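Local atomic coordinates of glutathione S-transferase delta (Bombyx mori, PDB entry 3VK9), a protein that probably catalyses the conjugation of glutathione to electrophilic compounds, working as a homodimer of delta-class subunits. Residues Y107-D112 with N129-E134; A135-D140 with K176-V181. All blocks are in the same frame, centred on the assembly; numbering follows the deposited sequence.

Contact 1: Y107-D112 with N129-E134; sequences YQRFSD and NEKVQE
The guanidinium of Arg109 carries Lys131 on one face, with CD of the lysine 4.1 Å above the plane and over its centre, while CB of Glu134 lies at the edge, in the plane. The carboxylate of Glu134 approaches obliquely, its plane turned 61° from that of the guanidinium, and forms a long salt bridge from OE1 to Arg109 NH1 at 3.6 Å. The same NH1 donates a hydrogen bond to the backbone oxygen of Lys131 (3.1 Å, N-H...O angle 154°), so one nitrogen serves both a carbonyl and a charge. Arg109 gets there as a straight rod: with CG beside the backbone N and the chain then extended to NE, CD passes 3.2 Å from Lys131 O and the guanidinium is carried on toward Glu134. Two helices, 89-119 and 126-142, meet here in the all-helical C-terminal domain of the glutathione transferase fold; they run nearly antiparallel, at 158° between their directions, with the CA atoms of Arg109 and Val132 the nearest pair. Nearer the backbones, CG2 of Val132 packs 3.5 Å from the carbonyl oxygen of Arg109 and also against the backbone N of Phe110, whose ring turns away to meet Phe114. Lys131, bent at chi2 and chi4, brings NZ back to Glu134 OE1 in a salt bridge whose hydrogen bond is weak, so this oxygen is shared by two cations and probably balances part of their charge. A leucine in place of Arg109 would probably leave Glu134 with Lys131 as its remaining partner in this network and the Lys131 carbonyl without its side-chain donor.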
# COMPACT_ATOMS: atom_id res chain seq x y z
N TYR A 107 6.63 7.02 0.40
CA TYR A 107 7.79 6.28 -0.07
C TYR A 107 7.80 6.16 -1.60
O TYR A 107 8.84 6.20 -2.23
CB TYR A 107 7.94 4.92 0.62
CG TYR A 107 9.24 4.27 0.25
CD1 TYR A 107 10.42 4.63 0.88
CD2 TYR A 107 9.30 3.34 -0.77
CE1 TYR A 107 11.63 4.06 0.52
CE2 TYR A 107 10.52 2.76 -1.14
CZ TYR A 107 11.67 3.13 -0.48
OH TYR A 107 12.88 2.57 -0.83
N GLN A 108 6.62 6.06 -2.19
CA GLN A 108 6.53 6.00 -3.64
C GLN A 108 7.11 7.27 -4.26
O GLN A 108 7.88 7.21 -5.21
CB GLN A 108 5.08 5.81 -4.09
CG GLN A 108 4.93 5.66 -5.58
CD GLN A 108 5.63 4.41 -6.10
OE1 GLN A 108 5.30 3.28 -5.71
NE2 GLN A 108 6.63 4.61 -6.96
N ARG A 109 6.73 8.42 -3.71
CA ARG A 109 7.18 9.68 -4.26
C ARG A 109 8.67 9.83 -4.07
O ARG A 109 9.37 10.28 -4.98
CB ARG A 109 6.42 10.85 -3.63
CG ARG A 109 5.00 10.91 -4.15
CD ARG A 109 4.17 11.94 -3.44
NE ARG A 109 2.82 11.93 -3.98
CZ ARG A 109 1.97 12.94 -3.88
NH1 ARG A 109 2.36 14.05 -3.26
NH2 ARG A 109 0.76 12.86 -4.39
N PHE A 110 9.15 9.42 -2.90
CA PHE A 110 10.58 9.48 -2.61
C PHE A 110 11.35 8.58 -3.55
O PHE A 110 12.33 9.01 -4.13
CB PHE A 110 10.89 9.09 -1.16
CG PHE A 110 12.37 8.90 -0.90
CD1 PHE A 110 13.23 10.00 -0.89
CD2 PHE A 110 12.91 7.63 -0.69
CE1 PHE A 110 14.61 9.84 -0.65
CE2 PHE A 110 14.28 7.47 -0.46
CZ PHE A 110 15.13 8.57 -0.43
N SER A 111 10.91 7.34 -3.67
CA SER A 111 11.46 6.40 -4.63
C SER A 111 11.53 7.02 -6.03
O SER A 111 12.58 7.00 -6.68
CB SER A 111 10.61 5.12 -4.63
OG SER A 111 11.11 4.18 -5.56
N ASP A 112 10.41 7.58 -6.49
CA ASP A 112 10.34 8.16 -7.84
C ASP A 112 11.35 9.28 -8.05
O ASP A 112 11.92 9.44 -9.13
CB ASP A 112 8.93 8.67 -8.16
CG ASP A 112 7.94 7.54 -8.41
OD1 ASP A 112 8.38 6.37 -8.55
OD2 ASP A 112 6.72 7.81 -8.47
N ASN A 129 10.59 16.42 -6.94
CA ASN A 129 10.96 16.96 -5.64
C ASN A 129 9.73 17.52 -4.95
O ASN A 129 9.44 17.20 -3.80
CB ASN A 129 12.02 18.06 -5.77
CG ASN A 129 12.51 18.57 -4.41
OD1 ASN A 129 11.74 19.10 -3.61
ND2 ASN A 129 13.81 18.41 -4.16
N GLU A 130 8.99 18.36 -5.67
CA GLU A 130 7.77 18.96 -5.13
C GLU A 130 6.73 17.93 -4.67
O GLU A 130 6.05 18.13 -3.66
CB GLU A 130 7.16 19.95 -6.13
CG GLU A 130 7.92 21.27 -6.19
CD GLU A 130 8.10 21.91 -4.81
OE1 GLU A 130 9.22 22.38 -4.51
OE2 GLU A 130 7.12 21.94 -4.02
N LYS A 131 6.62 16.81 -5.38
CA LYS A 131 5.69 15.77 -4.98
C LYS A 131 6.11 15.19 -3.62
O LYS A 131 5.26 14.87 -2.79
CB LYS A 131 5.59 14.68 -6.05
CG LYS A 131 4.81 15.10 -7.30
CD LYS A 131 3.51 14.31 -7.41
CE LYS A 131 2.50 15.01 -8.34
NZ LYS A 131 1.79 16.15 -7.68
N VAL A 132 7.41 15.08 -3.40
CA VAL A 132 7.89 14.64 -2.09
C VAL A 132 7.57 15.69 -1.01
O VAL A 132 7.14 15.34 0.09
CB VAL A 132 9.40 14.34 -2.08
CG1 VAL A 132 9.85 13.94 -0.68
CG2 VAL A 132 9.73 13.24 -3.07
N GLN A 133 7.79 16.97 -1.33
CA GLN A 133 7.47 18.04 -0.39
C GLN A 133 5.99 17.94 0.01
O GLN A 133 5.64 18.07 1.18
CB GLN A 133 7.77 19.43 -0.98
CG GLN A 133 9.22 19.62 -1.46
CD GLN A 133 10.25 19.57 -0.32
OE1 GLN A 133 9.90 19.73 0.85
NE2 GLN A 133 11.52 19.36 -0.67
N GLU A 134 5.12 17.70 -0.97
CA GLU A 134 3.68 17.61 -0.68
C GLU A 134 3.36 16.40 0.20
O GLU A 134 2.45 16.44 1.02
CB GLU A 134 2.86 17.54 -1.97
CG GLU A 134 3.03 18.72 -2.90
CD GLU A 134 2.40 18.49 -4.28
OE1 GLU A 134 1.91 17.36 -4.54
OE2 GLU A 134 2.41 19.44 -5.10

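Contact 2: A135-D140 with K176-V181; sequences ALQLLD and KKYANV
Segment 135-140 of helix 126-142 faces a turn that leads into the first residues of helix 179-191, and the backbones come nearest at Asp140 and Asn180, whose CA atoms are 5.2 Å apart. Asp140 carries the polar half of the contact. With its CG anti to the backbone N (chi1 -168°), the carboxylate reaches across to the start of the second helix, where OD1 accepts a hydrogen bond from the backbone N of Val181 at 3.1 Å through its anti lone pair, and also a weak, bent one from the backbone N of Asn180 (N to OD1 2.8 Å, 121° at the hydrogen). Asn180 replies in the other direction: its ND2 gives a hydrogen bond to the backbone oxygen of Asp140 (3.0 Å), with that oxygen close to the amide plane, and ND2 is also bonded to Glu144. The planes of the Asn180 amide and the Asp140 carboxylate are 17° apart. Tyr178, at the N-cap position of helix 179-191, supplies the apolar half. CB of Leu136 rests over one face of its ring, offset toward the rim, in a CH-pi contact 4.1 Å from the centroid. Gln137 passes obliquely, with CG 3.4 Å from Tyr178 CE2, and offers NE2 to the tyrosine OH in a weak bond; the stronger partner of that hydroxyl is Gln133, one turn earlier on helix 126-142. Farther in, CG2 of Val181 packs against CG of Leu139 at 3.8 Å. Because the helix at 179 begins with amides that lack carbonyl partners from a preceding turn, a carboxylate borrowed from helix 126-142 takes up that of Val181 and, weakly, that of Asn180, and its negative charge is likely to be stabilised by the dipole of the helix start.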
# COMPACT_ATOMS: atom_id res chain seq x y z
N ALA A 135 4.08 15.30 0.02
CA ALA A 135 3.86 14.15 0.89
C ALA A 135 4.24 14.51 2.33
O ALA A 135 3.55 14.17 3.29
CB ALA A 135 4.64 12.97 0.40
N LEU A 136 5.34 15.24 2.48
CA LEU A 136 5.81 15.66 3.79
C LEU A 136 4.87 16.68 4.43
O LEU A 136 4.70 16.69 5.64
CB LEU A 136 7.22 16.25 3.68
CG LEU A 136 8.38 15.25 3.52
CD1 LEU A 136 9.69 15.96 3.09
CD2 LEU A 136 8.59 14.45 4.80
N GLN A 137 4.29 17.55 3.61
CA GLN A 137 3.30 18.50 4.10
C GLN A 137 2.07 17.78 4.64
O GLN A 137 1.54 18.15 5.69
CB GLN A 137 2.91 19.49 2.99
CG GLN A 137 4.00 20.50 2.69
CD GLN A 137 3.95 21.04 1.26
OE1 GLN A 137 2.89 21.03 0.61
NE2 GLN A 137 5.09 21.52 0.77
N LEU A 138 1.63 16.74 3.94
CA LEU A 138 0.55 15.89 4.43
C LEU A 138 0.92 15.22 5.76
O LEU A 138 0.11 15.17 6.69
CB LEU A 138 0.19 14.83 3.39
CG LEU A 138 -0.52 15.36 2.13
CD1 LEU A 138 -0.61 14.28 1.04
CD2 LEU A 138 -1.92 15.88 2.48
N LEU A 139 2.16 14.74 5.86
CA LEU A 139 2.60 14.08 7.09
C LEU A 139 2.59 15.11 8.22
O LEU A 139 2.15 14.84 9.34
CB LEU A 139 4.02 13.51 6.93
CG LEU A 139 4.61 12.80 8.15
CD1 LEU A 139 3.64 11.78 8.73
CD2 LEU A 139 5.95 12.12 7.81
N ASP A 140 3.07 16.31 7.89
CA ASP A 140 3.16 17.37 8.88
C ASP A 140 1.75 17.72 9.38
O ASP A 140 1.56 18.01 10.57
CB ASP A 140 3.89 18.57 8.29
CG ASP A 140 4.29 19.60 9.35
OD1 ASP A 140 5.18 19.30 10.16
OD2 ASP A 140 3.74 20.71 9.34
N LYS A 176 13.21 17.86 7.93
CA LYS A 176 13.14 18.48 9.25
C LYS A 176 12.61 19.91 9.21
O LYS A 176 12.30 20.49 10.26
CB LYS A 176 14.50 18.41 9.94
CG LYS A 176 14.83 17.02 10.46
CD LYS A 176 16.18 17.01 11.18
CE LYS A 176 16.52 15.63 11.73
NZ LYS A 176 17.80 15.66 12.52
N LYS A 177 12.51 20.49 8.01
CA LYS A 177 11.95 21.85 7.90
C LYS A 177 10.46 21.84 8.22
O LYS A 177 9.85 22.88 8.46
CB LYS A 177 12.20 22.48 6.52
CG LYS A 177 11.46 21.83 5.36
CD LYS A 177 11.70 22.61 4.06
CE LYS A 177 11.18 21.87 2.84
NZ LYS A 177 11.17 22.76 1.64
N TYR A 178 9.87 20.65 8.23
CA TYR A 178 8.49 20.50 8.66
C TYR A 178 8.49 20.24 10.16
O TYR A 178 8.90 19.16 10.61
CB TYR A 178 7.80 19.39 7.86
CG TYR A 178 7.83 19.70 6.39
CD1 TYR A 178 8.83 19.20 5.57
CD2 TYR A 178 6.88 20.55 5.82
CE1 TYR A 178 8.88 19.52 4.21
CE2 TYR A 178 6.92 20.87 4.46
CZ TYR A 178 7.92 20.35 3.66
OH TYR A 178 7.94 20.66 2.31
N ALA A 179 8.04 21.24 10.92
CA ALA A 179 8.18 21.25 12.37
C ALA A 179 7.56 20.05 13.07
O ALA A 179 8.18 19.44 13.96
CB ALA A 179 7.64 22.58 12.95
N ASN A 180 6.33 19.69 12.69
CA ASN A 180 5.71 18.52 13.30
C ASN A 180 6.43 17.23 12.94
O ASN A 180 6.59 16.34 13.78
CB ASN A 180 4.24 18.42 12.91
CG ASN A 180 3.44 19.60 13.38
OD1 ASN A 180 3.74 20.18 14.42
ND2 ASN A 180 2.41 19.97 12.61
N VAL A 181 6.84 17.11 11.67
CA VAL A 181 7.61 15.94 11.24
C VAL A 181 8.90 15.85 12.08
O VAL A 181 9.24 14.78 12.60
CB VAL A 181 7.94 15.97 9.73
CG1 VAL A 181 8.84 14.80 9.36
CG2 VAL A 181 6.64 15.95 8.86

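Overall arrangement
Both contacts use helix 126-142 within the all-helical C-terminal domain, and both are partly buried, mixing covered apolar groups with polar ones nearer solvent. Contact 1 joins that helix to helix 89-119, side by side and almost antiparallel, and its polar part is a network of charged side chains. Contact 2, larger in buried area, instead joins it to the turn and first residues of helix 179-191, where hydrogen bonds to backbone groups at the helix start and near the end of helix 126-142 replace the charge pairs and a tyrosine ring adds aromatic packing. Their centres lie 13 Å apart, and the Gln133-Tyr178 bond ties them, Gln133 belonging to contact 1 and Tyr178 to contact 2.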